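Long-range contacts in tryptophan--tRNA ligase (Aeropyrum pernix, PDB 3A04), which joins L-tryptophan to tRNA(Trp) at the expense of ATP, releasing AMP and diphosphate, as a class I aminoacyl-tRNA synthetase: residues F280-G285 with C303-M308; F114-I119 with P183-A188; V199-Y204 with G234-E239; I127-Y132 with I362-V367; V71-G76 with V211-A216. One frame throughout, in Å; residues are numbered along the deposited sequence.

In the fold
Contacts 1 and 5 are buried, contacts 3 and 4 partly so, and contact 2 lies toward the surface. Contact 5 is the central one, pairing parallel strands 72-77 and 210-215 through backbone bonds. Contact 3 touches it where V199 meets L74, while its glutamine amide grips the backbone before strand 242-246. Contacts 2 and 4 both pack helices: contact 2 is held by apolar side-chain packing and, like contact 3, touches the second subunit, whereas contact 4 adds an indole-carboxylate bond and ties helix 334-364 to helix 121-139. Helix 334-364 also borders contact 1, the metal-bearing site, whose centre is about 45 Å from that of contact 3.

Contact 1. Residues F280-G285 with C303-M308; sequences FRALTG and CSVYHM. With CD (cadmium ion), chain D; SF4 (iron/sulfur cluster), chain B.
S304 and L283 form the close-packed part, two bonds converging on one carbonyl. S304 OG gives a hydrogen bond to L283 O at 2.8 Å, in the carbonyl plane and on a lone pair, while S304 N, tilted from that plane, reaches the same oxygen at 3.0 Å. The hydroxyl stands between its own N and carbonyl carbon (chi1 76°), which brings it to L283; L252 O is a further partner. An alanine here would probably leave L283 O with S304 N alone across this contact and take from L252 O its hydroxyl partner. C303 CB lies 3.4 Å from G285 N, buried without a partner in the model. Next to it is the iron-sulfur cluster site: C303 SG binds SF4 FE4 at 2.4 Å and, as N-cap of helix 304-313, accepts from Y306 N at 3.5 Å. T284 CG2 and V305 CG2 lie side by side, 3.9 Å apart, both near SF4 S2. On the looser, exposed side the end of L283 leads away. H307 ND1 reaches C303 O in its ring plane but above the carbonyl plane, at 2.6 Å, H307 N coming from the other face, and H307 NE2 binds the cadmium ion at 2.5 Å.

Contact 2. Residues F114-I119 with P183-A188; sequences FAVRRI and PAKMMA
A115 and A184 bring the two backbones closest, their CA atoms 5.5 Å apart where the chain of helix 110-115 meets the first turn of helix 183-197. With alanine on both sides the methyls can meet directly: A115 CB lies 3.7 Å from A184 CB. The same A184 methyl also presses on the backbone, standing 3.3 Å from A115 O. V116 supplies the larger side chain. Its CG1 is anti to the backbone N (chi1 175°), and the other branch, CG2, does the touching, lying across the start of the second helix. CG2 is 3.8 Å from A184 CB and 4.2 Å from A188 CB, one turn further on, so a single methyl bridges two successive alanines of that helix. Beside them K185 offers only the base of its chain, with K185 CG 4.1 Å from V116 CG2; beyond that the chain bends (chi3 62°) and leads its amine away to E180 O and Y178 O. The contact is therefore held by apolar packing, without a polar link between the segments. Both helices border the second subunit, where A115 packs on S166 of that chain and P183 on M174 of that chain. The arrangement is close helix-to-helix packing through small residues, set beside the dimer interface of this class I synthetase.

Contact 3. Residues V199-Y204 with G234-E239; sequences VQLDEY and GVVELE
V236 opens the contact along 234-239, packing its CG2 on L201 CD2 at 3.7 Å; the two side chains cross at about a right angle. In V236, CG1 sits between the backbone N and the carbonyl carbon (chi1 68°), which leaves CG2 anti to N and turned to the leucine. E237 follows with its backbone: E237 O accepts from water 3, which also donates to Q200 OE1 at 2.9 Å. The E237 carboxylate leads away and folds back on its own loop, E237 OE2 accepting from G234 N through the syn lone pair. At L238 the branch CD2 lies 3.9 Å from Q200 CB, against the base of the glutamine chain. E239 is where the polar grip closes. E239 N donates to Q200 OE1 at 2.6 Å, in the plane of the amide carbonyl and on a lone pair, and Q200 NE2 returns a bond to E239 O at 2.8 Å, again on a lone pair. Both bonds are nearly straight (167° and 165° at hydrogen), so the primary amide pairs with one residue's backbone N-H and C=O and its rotation is fixed. A leucine in place of Q200 would probably leave E239 N and E239 O without these mates and the extended chain there less firmly held. The E239 carboxylate turns elsewhere, to H209. The pairing joins the loop between helix 183-197 and strand 210-215 to that between helix 219-231 and strand 242-246; L201 also packs on helix 156-165 and on F372 of the second subunit.

Contact 4. Residues I127-Y132 with I362-V367; sequences IAVEEY and IAWKLV
The indole of W364 has V129 over one face and E130 at its edge. V129 CG1 stands 3.5 Å from the centroid of the five-membered ring and only 6° off the ring normal, a CH-pi contact. At the rim W364 NE1 donates to E130 OE2 at 3.0 Å; the oxygen lies in the ring plane and uses its anti lone pair, and the carboxylate is turned 86° against the ring. Helix 334-364 and the chain that follows it pack here on helix 121-139, which flanks the edge strand 147-150 of the Rossmann-type sheet. The CH-pi contact over the face and the in-plane bond at the edge together limit how the indole can turn, with V125 also packing on it. V129 CG1 also meets A363 CB at 3.6 Å. With CG1 anti to its backbone N (chi1 170°), V129 sends the two branches to different partners, CG1 to the indole and A363 and CG2 onward to V367. V367, which also packs on F148 and F150 of strand 147-150, slides past V129 in the opposite direction, V129 CG2 lying 3.9 Å from V367 CG2.

Contact 5. Residues V71-G76 with V211-A216; sequences VAVLTG and VVPVGA
V73 and V211 pair in the parallel core of the Rossmann-type nucleotide-binding fold, neighbours on strands 72-77 and 210-215. Strand 72-77 leads toward the HIGH region, close to the centre of the chain. Two backbone bonds bracket V73: V211 N donates to A72 O at 2.9 Å, and L74 N donates to V211 O at 3.1 Å. V73 CA also meets V211 O, at 3.2 Å, in a CA-H...O contact. The short strand segments are inclined by 42°; within the two segments V73-V211 is the one bridge, and A72 bonds further to H209. V73 and V211 point to the same face of the sheet, V73 CB lying 3.8 Å from V211 CG1. V73 CG2 stands anti to its backbone N (chi1 of CG1 55°), which carries it on to P213 CD at 3.6 Å; the valine and the proline ring cross at about a right angle. P213 has no N-H to give, and L74 O, buried here, lacks a polar partner in the model; P213 CD and V212 CG1 pack against it. On the face carrying V73 and V211, L94 of helix 85-99 packs on V73 and T75. Past the proline water 4 spans the strands, 2.7 Å from T75 OG1 and donating to P213 O.

Contact 1. Residues F280-G285 with C303-M308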
# COMPACT_ATOMS: atom_id res chain seq x y z
N PHE A 280 -15.89 -6.75 41.70
CA PHE A 280 -15.62 -6.83 43.14
C PHE A 280 -14.14 -6.98 43.51
O PHE A 280 -13.71 -6.64 44.62
CB PHE A 280 -16.50 -7.90 43.84
CG PHE A 280 -17.80 -7.32 44.35
CD1 PHE A 280 -18.85 -7.08 43.48
CD2 PHE A 280 -17.96 -6.99 45.68
CE1 PHE A 280 -20.10 -6.51 43.92
CE2 PHE A 280 -19.20 -6.42 46.15
CZ PHE A 280 -20.26 -6.21 45.25
N ARG A 281 -13.37 -7.42 42.55
CA ARG A 281 -11.94 -7.46 42.70
C ARG A 281 -11.21 -6.21 42.33
O ARG A 281 -9.99 -6.17 42.47
CB ARG A 281 -11.39 -8.63 41.85
CG ARG A 281 -11.70 -9.90 42.59
CD ARG A 281 -11.56 -11.10 41.69
NE ARG A 281 -12.22 -12.21 42.36
CZ ARG A 281 -12.65 -13.30 41.73
NH1 ARG A 281 -12.46 -13.41 40.41
NH2 ARG A 281 -13.26 -14.26 42.41
N ALA A 282 -11.92 -5.19 41.83
CA ALA A 282 -11.25 -3.93 41.40
C ALA A 282 -10.48 -3.23 42.53
O ALA A 282 -10.95 -3.17 43.68
CB ALA A 282 -12.27 -2.91 40.82
N LEU A 283 -9.35 -2.62 42.18
CA LEU A 283 -8.68 -1.69 43.11
C LEU A 283 -9.48 -0.41 43.41
O LEU A 283 -10.08 0.24 42.50
CB LEU A 283 -7.27 -1.34 42.59
CG LEU A 283 -6.41 -2.58 42.28
CD1 LEU A 283 -4.94 -2.25 41.94
CD2 LEU A 283 -6.47 -3.62 43.38
N THR A 284 -9.52 -0.06 44.69
CA THR A 284 -10.24 1.12 45.13
C THR A 284 -9.30 2.09 45.83
O THR A 284 -8.13 1.77 46.06
CB THR A 284 -11.32 0.73 46.18
OG1 THR A 284 -10.65 0.24 47.37
CG2 THR A 284 -12.20 -0.35 45.63
N GLY A 285 -9.79 3.27 46.14
CA GLY A 285 -9.13 4.15 47.10
C GLY A 285 -9.57 3.91 48.55
O GLY A 285 -9.67 4.85 49.30
N CYS A 303 -9.53 5.51 42.48
CA CYS A 303 -10.39 4.34 42.68
C CYS A 303 -10.96 3.96 41.32
O CYS A 303 -11.60 4.79 40.64
CB CYS A 303 -11.57 4.69 43.60
SG CYS A 303 -12.66 3.34 43.74
N SER A 304 -10.74 2.73 40.92
CA SER A 304 -11.23 2.29 39.59
C SER A 304 -12.77 2.01 39.62
O SER A 304 -13.41 1.96 38.59
CB SER A 304 -10.42 1.06 39.17
OG SER A 304 -10.88 -0.05 39.88
N VAL A 305 -13.37 1.88 40.81
CA VAL A 305 -14.84 1.73 40.90
C VAL A 305 -15.49 3.08 40.62
O VAL A 305 -16.42 3.20 39.78
CB VAL A 305 -15.27 1.24 42.31
CG1 VAL A 305 -16.86 1.25 42.41
CG2 VAL A 305 -14.68 -0.17 42.57
N TYR A 306 -14.95 4.10 41.26
CA TYR A 306 -15.42 5.45 41.06
C TYR A 306 -15.23 5.87 39.60
O TYR A 306 -16.11 6.51 39.01
CB TYR A 306 -14.69 6.44 42.01
CG TYR A 306 -15.16 7.86 41.78
CD1 TYR A 306 -16.47 8.25 42.14
CD2 TYR A 306 -14.35 8.80 41.10
CE1 TYR A 306 -16.95 9.59 41.85
CE2 TYR A 306 -14.83 10.12 40.81
CZ TYR A 306 -16.11 10.50 41.20
OH TYR A 306 -16.56 11.80 40.96
N HIS A 307 -14.09 5.52 38.99
CA HIS A 307 -13.96 5.82 37.54
C HIS A 307 -14.93 5.04 36.64
O HIS A 307 -15.38 5.56 35.67
CB HIS A 307 -12.50 5.66 37.12
CG HIS A 307 -11.66 6.76 37.65
ND1 HIS A 307 -11.06 6.70 38.89
CD2 HIS A 307 -11.38 8.00 37.15
CE1 HIS A 307 -10.38 7.83 39.10
NE2 HIS A 307 -10.58 8.63 38.07
N MET A 308 -15.27 3.80 36.99
CA MET A 308 -16.34 3.12 36.26
C MET A 308 -17.66 3.92 36.38
O MET A 308 -18.40 4.07 35.42
CB MET A 308 -16.60 1.71 36.87
CG MET A 308 -15.65 0.62 36.34
SD MET A 308 -15.90 0.20 34.59
CE MET A 308 -17.47 -0.65 34.50
CD CD D . -9.54 10.75 37.32
FE1 SF4 B . -16.43 3.75 46.48
FE2 SF4 B . -14.74 5.48 47.77
FE3 SF4 B . -14.41 2.77 48.02
FE4 SF4 B . -13.98 3.94 45.59
S1 SF4 B . -12.80 4.35 47.62
S2 SF4 B . -15.11 2.01 45.95
S3 SF4 B . -15.47 5.60 45.54
S4 SF4 B . -16.19 4.04 48.82
O HOH W 1 -8.17 9.67 36.31
O HOH W 2 -11.23 11.46 35.42

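Contact 2. Residues F114-I119 with P183-A188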
# COMPACT_ATOMS: atom_id res chain seq x y z
N PHE A 114 -3.65 -8.45 10.15
CA PHE A 114 -2.95 -9.50 9.44
C PHE A 114 -1.44 -9.26 9.48
O PHE A 114 -0.65 -10.14 9.89
CB PHE A 114 -3.42 -9.64 7.99
CG PHE A 114 -2.71 -10.74 7.24
CD1 PHE A 114 -3.17 -12.05 7.34
CD2 PHE A 114 -1.53 -10.46 6.46
CE1 PHE A 114 -2.52 -13.07 6.67
CE2 PHE A 114 -0.86 -11.46 5.76
CZ PHE A 114 -1.38 -12.76 5.86
N ALA A 115 -1.02 -8.09 9.01
CA ALA A 115 0.40 -7.86 8.68
C ALA A 115 1.26 -7.57 9.93
O ALA A 115 2.41 -8.01 10.01
CB ALA A 115 0.54 -6.66 7.66
N VAL A 116 0.72 -6.85 10.89
CA VAL A 116 1.51 -6.50 12.09
C VAL A 116 1.18 -7.59 13.15
O VAL A 116 2.10 -8.15 13.77
CB VAL A 116 1.19 -5.09 12.65
CG1 VAL A 116 1.96 -4.81 13.99
CG2 VAL A 116 1.54 -4.00 11.65
N ARG A 117 -0.09 -7.87 13.38
CA ARG A 117 -0.40 -8.73 14.58
C ARG A 117 -0.50 -10.19 14.27
O ARG A 117 -0.74 -11.00 15.16
CB ARG A 117 -1.69 -8.30 15.23
CG ARG A 117 -1.74 -6.84 15.53
CD ARG A 117 -1.36 -6.57 16.95
NE ARG A 117 -1.74 -5.19 17.29
CZ ARG A 117 -2.69 -4.84 18.17
NH1 ARG A 117 -3.39 -5.78 18.86
NH2 ARG A 117 -2.91 -3.54 18.35
N ARG A 118 -0.39 -10.53 12.98
CA ARG A 118 -0.37 -11.91 12.53
C ARG A 118 -1.68 -12.59 12.83
O ARG A 118 -1.71 -13.77 13.13
CB ARG A 118 0.82 -12.71 13.15
CG ARG A 118 2.19 -12.34 12.59
CD ARG A 118 3.40 -12.98 13.42
NE ARG A 118 3.37 -12.46 14.80
CZ ARG A 118 3.38 -13.21 15.92
NH1 ARG A 118 3.49 -14.54 15.85
NH2 ARG A 118 3.31 -12.62 17.11
N ILE A 119 -2.77 -11.86 12.74
CA ILE A 119 -4.09 -12.43 12.91
C ILE A 119 -4.66 -12.91 11.57
O ILE A 119 -4.73 -12.12 10.60
CB ILE A 119 -5.02 -11.39 13.52
CG1 ILE A 119 -4.54 -11.08 14.96
CG2 ILE A 119 -6.47 -11.86 13.59
CD1 ILE A 119 -5.29 -9.89 15.48
N PRO A 183 8.36 -3.40 7.21
CA PRO A 183 7.41 -3.08 6.13
C PRO A 183 5.94 -3.01 6.61
O PRO A 183 5.18 -2.08 6.21
CB PRO A 183 7.67 -4.19 5.12
CG PRO A 183 9.25 -4.55 5.38
CD PRO A 183 9.28 -4.51 6.87
N ALA A 184 5.53 -3.95 7.47
CA ALA A 184 4.12 -3.93 7.96
C ALA A 184 3.76 -2.68 8.76
O ALA A 184 2.66 -2.15 8.59
CB ALA A 184 3.76 -5.26 8.79
N LYS A 185 4.64 -2.21 9.69
CA LYS A 185 4.33 -1.03 10.46
C LYS A 185 4.37 0.18 9.58
O LYS A 185 3.64 1.14 9.80
CB LYS A 185 5.33 -0.87 11.67
CG LYS A 185 4.99 -1.99 12.77
CD LYS A 185 6.08 -2.12 13.84
CE LYS A 185 6.23 -0.87 14.59
NZ LYS A 185 7.55 -0.89 15.38
N MET A 186 5.18 0.16 8.55
CA MET A 186 5.22 1.26 7.62
C MET A 186 3.91 1.32 6.88
O MET A 186 3.29 2.31 6.80
CB MET A 186 6.32 1.33 6.54
CG MET A 186 7.76 1.17 7.08
SD MET A 186 9.09 1.70 5.97
CE MET A 186 9.57 0.23 5.05
N MET A 187 3.50 0.20 6.35
CA MET A 187 2.19 0.14 5.67
C MET A 187 1.06 0.57 6.63
O MET A 187 0.12 1.32 6.25
CB MET A 187 1.98 -1.25 5.11
CG MET A 187 0.62 -1.45 4.43
SD MET A 187 0.68 -0.70 2.74
CE MET A 187 2.10 -1.45 2.18
N ALA A 188 1.09 0.06 7.86
CA ALA A 188 -0.01 0.43 8.77
C ALA A 188 -0.13 1.91 9.05
O ALA A 188 -1.23 2.46 9.23
CB ALA A 188 0.15 -0.34 10.09

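Contact 3. Residues V199-Y204 with G234-E239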
# COMPACT_ATOMS: atom_id res chain seq x y z
N VAL A 199 -12.08 9.96 3.63
CA VAL A 199 -13.50 10.38 3.63
C VAL A 199 -13.75 11.75 2.98
O VAL A 199 -14.88 12.09 2.58
CB VAL A 199 -14.10 10.39 5.10
CG1 VAL A 199 -13.92 9.03 5.71
CG2 VAL A 199 -13.55 11.57 5.98
N GLN A 200 -12.66 12.48 2.84
CA GLN A 200 -12.66 13.77 2.12
C GLN A 200 -12.75 13.64 0.59
O GLN A 200 -13.11 14.60 -0.08
CB GLN A 200 -11.35 14.49 2.45
CG GLN A 200 -11.23 14.79 3.94
CD GLN A 200 -10.06 15.79 4.16
OE1 GLN A 200 -9.95 16.82 3.48
NE2 GLN A 200 -9.31 15.55 5.14
N LEU A 201 -12.45 12.47 0.04
CA LEU A 201 -12.62 12.29 -1.42
C LEU A 201 -14.08 12.19 -1.82
O LEU A 201 -14.88 11.60 -1.10
CB LEU A 201 -11.92 11.00 -1.87
CG LEU A 201 -10.41 10.86 -1.44
CD1 LEU A 201 -9.89 9.42 -1.74
CD2 LEU A 201 -9.54 11.97 -2.17
N ASP A 202 -14.40 12.68 -3.03
CA ASP A 202 -15.75 12.64 -3.51
C ASP A 202 -16.27 11.23 -3.55
O ASP A 202 -17.42 11.03 -3.23
CB ASP A 202 -15.79 13.28 -4.91
CG ASP A 202 -15.41 14.78 -4.80
OD1 ASP A 202 -15.73 15.41 -3.74
OD2 ASP A 202 -14.72 15.26 -5.70
N GLU A 203 -15.44 10.25 -3.90
CA GLU A 203 -15.90 8.87 -3.91
C GLU A 203 -16.45 8.33 -2.59
O GLU A 203 -17.17 7.31 -2.59
CB GLU A 203 -14.79 7.93 -4.32
CG GLU A 203 -14.40 8.15 -5.81
CD GLU A 203 -13.21 9.09 -6.00
OE1 GLU A 203 -12.89 9.91 -5.11
OE2 GLU A 203 -12.56 9.06 -7.09
N TYR A 204 -16.05 8.91 -1.47
CA TYR A 204 -16.57 8.39 -0.19
C TYR A 204 -17.55 9.37 0.44
O TYR A 204 -17.86 9.20 1.63
CB TYR A 204 -15.39 8.11 0.79
CG TYR A 204 -14.52 7.00 0.18
CD1 TYR A 204 -15.01 5.70 0.12
CD2 TYR A 204 -13.28 7.30 -0.41
CE1 TYR A 204 -14.21 4.62 -0.50
CE2 TYR A 204 -12.46 6.28 -1.01
CZ TYR A 204 -12.95 4.95 -1.07
OH TYR A 204 -12.19 3.95 -1.65
N GLY A 234 -1.83 20.27 -4.32
CA GLY A 234 -1.40 20.16 -5.71
C GLY A 234 -1.69 18.79 -6.34
O GLY A 234 -1.67 18.62 -7.57
N VAL A 235 -1.92 17.80 -5.49
CA VAL A 235 -2.20 16.46 -5.94
C VAL A 235 -3.61 16.10 -5.60
O VAL A 235 -4.37 15.74 -6.48
CB VAL A 235 -1.22 15.50 -5.22
CG1 VAL A 235 -1.34 14.14 -5.75
CG2 VAL A 235 0.15 16.02 -5.41
N VAL A 236 -3.98 16.29 -4.33
CA VAL A 236 -5.37 16.19 -4.01
C VAL A 236 -5.52 17.10 -2.77
O VAL A 236 -4.68 17.14 -1.84
CB VAL A 236 -5.80 14.67 -3.75
CG1 VAL A 236 -5.18 14.19 -2.55
CG2 VAL A 236 -7.31 14.56 -3.51
N GLU A 237 -6.59 17.88 -2.77
CA GLU A 237 -6.75 18.93 -1.77
C GLU A 237 -7.45 18.31 -0.51
O GLU A 237 -8.60 17.83 -0.59
CB GLU A 237 -7.60 20.08 -2.38
CG GLU A 237 -6.88 20.83 -3.60
CD GLU A 237 -5.35 21.03 -3.40
OE1 GLU A 237 -4.95 21.81 -2.51
OE2 GLU A 237 -4.53 20.40 -4.14
N LEU A 238 -6.73 18.30 0.59
CA LEU A 238 -7.19 17.67 1.84
C LEU A 238 -7.10 18.68 2.94
O LEU A 238 -6.17 19.47 3.01
CB LEU A 238 -6.31 16.47 2.18
CG LEU A 238 -6.31 15.34 1.12
CD1 LEU A 238 -5.16 14.32 1.35
CD2 LEU A 238 -7.71 14.63 1.03
N GLU A 239 -8.09 18.66 3.82
CA GLU A 239 -8.05 19.45 5.02
C GLU A 239 -7.38 18.65 6.18
O GLU A 239 -7.51 17.37 6.31
CB GLU A 239 -9.48 19.95 5.37
CG GLU A 239 -9.56 20.64 6.84
CD GLU A 239 -10.83 21.48 7.17
OE1 GLU A 239 -10.97 22.50 6.44
OE2 GLU A 239 -11.66 21.17 8.16
O HOH W 3 -11.06 18.35 1.34

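Contact 4. Residues I127-Y132 with I362-V367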
# COMPACT_ATOMS: atom_id res chain seq x y z
N ILE A 127 -14.27 -11.70 14.08
CA ILE A 127 -14.18 -10.83 15.26
C ILE A 127 -14.67 -9.44 14.92
O ILE A 127 -15.44 -8.81 15.66
CB ILE A 127 -12.70 -10.84 15.77
CG1 ILE A 127 -12.32 -12.27 16.24
CG2 ILE A 127 -12.48 -9.76 16.82
CD1 ILE A 127 -10.87 -12.34 16.62
N ALA A 128 -14.28 -8.92 13.74
CA ALA A 128 -14.74 -7.56 13.41
C ALA A 128 -16.23 -7.49 13.35
O ALA A 128 -16.87 -6.55 13.85
CB ALA A 128 -14.14 -7.11 11.95
N VAL A 129 -16.86 -8.51 12.75
CA VAL A 129 -18.32 -8.37 12.62
C VAL A 129 -19.07 -8.71 13.96
O VAL A 129 -19.96 -7.98 14.41
CB VAL A 129 -18.81 -9.33 11.50
CG1 VAL A 129 -20.35 -9.43 11.44
CG2 VAL A 129 -18.32 -8.81 10.06
N GLU A 130 -18.70 -9.80 14.57
CA GLU A 130 -19.49 -10.38 15.71
C GLU A 130 -19.06 -9.85 17.05
O GLU A 130 -19.85 -9.89 17.99
CB GLU A 130 -19.24 -11.90 15.72
CG GLU A 130 -20.11 -12.54 14.64
CD GLU A 130 -20.01 -14.06 14.56
OE1 GLU A 130 -19.37 -14.74 15.40
OE2 GLU A 130 -20.59 -14.56 13.59
N GLU A 131 -17.80 -9.43 17.18
CA GLU A 131 -17.32 -8.81 18.39
C GLU A 131 -17.32 -7.26 18.30
O GLU A 131 -17.69 -6.60 19.25
CB GLU A 131 -15.95 -9.32 18.68
CG GLU A 131 -15.39 -9.16 20.07
CD GLU A 131 -16.34 -9.68 21.22
OE1 GLU A 131 -17.11 -10.71 21.09
OE2 GLU A 131 -16.25 -9.00 22.27
N TYR A 132 -16.92 -6.67 17.19
CA TYR A 132 -16.83 -5.24 17.17
C TYR A 132 -18.11 -4.65 16.60
O TYR A 132 -18.80 -3.90 17.31
CB TYR A 132 -15.54 -4.77 16.44
CG TYR A 132 -14.36 -5.01 17.37
CD1 TYR A 132 -13.82 -6.29 17.57
CD2 TYR A 132 -13.92 -4.01 18.17
CE1 TYR A 132 -12.78 -6.51 18.48
CE2 TYR A 132 -12.88 -4.23 19.06
CZ TYR A 132 -12.36 -5.46 19.23
OH TYR A 132 -11.32 -5.58 20.09
N ILE A 362 -27.68 -8.64 11.95
CA ILE A 362 -27.69 -7.38 11.23
C ILE A 362 -26.24 -7.06 10.77
O ILE A 362 -26.07 -6.57 9.64
CB ILE A 362 -28.16 -6.27 12.17
CG1 ILE A 362 -29.68 -6.36 12.37
CG2 ILE A 362 -27.81 -4.90 11.64
CD1 ILE A 362 -30.17 -5.40 13.53
N ALA A 363 -25.25 -7.37 11.61
CA ALA A 363 -23.88 -6.94 11.34
C ALA A 363 -23.35 -7.55 10.03
O ALA A 363 -22.75 -6.83 9.21
CB ALA A 363 -22.95 -7.25 12.51
N TRP A 364 -23.56 -8.86 9.82
CA TRP A 364 -23.07 -9.51 8.60
C TRP A 364 -23.65 -8.89 7.33
O TRP A 364 -23.07 -9.05 6.29
CB TRP A 364 -23.28 -11.03 8.57
CG TRP A 364 -22.34 -11.78 9.46
CD1 TRP A 364 -22.65 -12.28 10.68
CD2 TRP A 364 -20.95 -12.11 9.22
NE1 TRP A 364 -21.56 -12.92 11.22
CE2 TRP A 364 -20.51 -12.85 10.33
CE3 TRP A 364 -20.05 -11.89 8.14
CZ2 TRP A 364 -19.20 -13.33 10.46
CZ3 TRP A 364 -18.71 -12.37 8.28
CH2 TRP A 364 -18.32 -13.08 9.42
N LYS A 365 -24.75 -8.14 7.45
CA LYS A 365 -25.31 -7.43 6.31
C LYS A 365 -24.84 -5.98 6.15
O LYS A 365 -25.15 -5.33 5.16
CB LYS A 365 -26.83 -7.46 6.43
CG LYS A 365 -27.40 -8.85 6.65
CD LYS A 365 -28.93 -8.84 6.39
CE LYS A 365 -29.64 -10.05 7.03
NZ LYS A 365 -30.91 -9.67 7.78
N LEU A 366 -24.09 -5.45 7.10
CA LEU A 366 -23.63 -4.05 7.01
C LEU A 366 -22.26 -3.89 6.32
O LEU A 366 -21.76 -2.75 6.12
CB LEU A 366 -23.56 -3.42 8.40
CG LEU A 366 -24.80 -3.62 9.28
CD1 LEU A 366 -24.51 -2.91 10.61
CD2 LEU A 366 -26.03 -3.05 8.59
N VAL A 367 -21.64 -5.01 5.98
CA VAL A 367 -20.31 -4.98 5.37
C VAL A 367 -20.15 -6.02 4.29
O VAL A 367 -20.89 -6.99 4.26
CB VAL A 367 -19.21 -5.20 6.40
CG1 VAL A 367 -19.13 -3.98 7.32
CG2 VAL A 367 -19.43 -6.48 7.19

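Contact 5. Residues V71-G76 with V211-A216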
# COMPACT_ATOMS: atom_id res chain seq x y z
N VAL A 71 -20.90 17.11 8.36
CA VAL A 71 -19.54 16.89 8.99
C VAL A 71 -19.43 15.41 9.43
O VAL A 71 -20.46 14.75 9.50
CB VAL A 71 -19.21 17.82 10.15
CG1 VAL A 71 -19.00 19.23 9.65
CG2 VAL A 71 -20.31 17.84 11.34
N ALA A 72 -18.22 14.92 9.68
CA ALA A 72 -18.02 13.48 9.91
C ALA A 72 -17.11 13.23 11.10
O ALA A 72 -16.34 14.09 11.51
CB ALA A 72 -17.44 12.76 8.63
N VAL A 73 -17.25 12.04 11.67
CA VAL A 73 -16.31 11.58 12.65
C VAL A 73 -15.85 10.22 12.17
O VAL A 73 -16.66 9.46 11.56
CB VAL A 73 -16.96 11.50 14.12
CG1 VAL A 73 -18.24 10.64 14.14
CG2 VAL A 73 -15.92 10.94 15.11
N LEU A 74 -14.58 9.89 12.43
CA LEU A 74 -14.00 8.67 11.95
C LEU A 74 -13.22 8.05 13.09
O LEU A 74 -12.51 8.79 13.82
CB LEU A 74 -13.03 9.00 10.74
CG LEU A 74 -12.38 7.64 10.43
CD1 LEU A 74 -12.71 6.90 9.18
CD2 LEU A 74 -10.86 7.51 10.85
N THR A 75 -13.29 6.73 13.29
CA THR A 75 -12.28 6.11 14.13
C THR A 75 -12.02 4.71 13.60
O THR A 75 -12.78 4.20 12.75
CB THR A 75 -12.82 6.01 15.64
OG1 THR A 75 -11.77 5.52 16.47
CG2 THR A 75 -13.99 4.99 15.69
N GLY A 76 -10.97 4.05 14.09
CA GLY A 76 -10.70 2.70 13.71
C GLY A 76 -10.62 1.76 14.90
O GLY A 76 -10.25 2.20 16.01
N VAL A 211 -13.63 14.79 12.31
CA VAL A 211 -13.00 14.88 13.62
C VAL A 211 -12.66 13.45 14.03
O VAL A 211 -13.36 12.50 13.64
CB VAL A 211 -13.94 15.61 14.67
CG1 VAL A 211 -15.39 14.86 14.86
CG2 VAL A 211 -13.18 15.81 16.03
N VAL A 212 -11.55 13.27 14.74
CA VAL A 212 -11.14 11.93 15.17
C VAL A 212 -11.01 11.97 16.69
O VAL A 212 -10.20 12.79 17.24
CB VAL A 212 -9.77 11.60 14.59
CG1 VAL A 212 -9.31 10.14 14.92
CG2 VAL A 212 -9.77 11.80 12.99
N PRO A 213 -11.76 11.09 17.41
CA PRO A 213 -11.60 11.15 18.86
C PRO A 213 -10.48 10.25 19.32
O PRO A 213 -10.46 9.07 18.96
CB PRO A 213 -12.96 10.64 19.38
CG PRO A 213 -13.47 9.65 18.33
CD PRO A 213 -12.89 10.23 16.99
N VAL A 214 -9.55 10.75 20.12
CA VAL A 214 -8.36 9.96 20.44
C VAL A 214 -7.90 10.23 21.89
O VAL A 214 -8.40 11.16 22.53
CB VAL A 214 -7.11 10.28 19.56
CG1 VAL A 214 -7.29 9.91 18.09
CG2 VAL A 214 -6.73 11.73 19.65
N GLY A 215 -6.95 9.43 22.35
CA GLY A 215 -6.19 9.77 23.58
C GLY A 215 -4.96 10.59 23.18
O GLY A 215 -4.51 10.53 22.01
N ALA A 216 -4.34 11.31 24.14
CA ALA A 216 -3.13 12.15 23.81
C ALA A 216 -2.02 11.33 23.23
O ALA A 216 -1.20 11.82 22.40
CB ALA A 216 -2.61 12.88 25.09
O HOH W 4 -9.88 7.35 16.96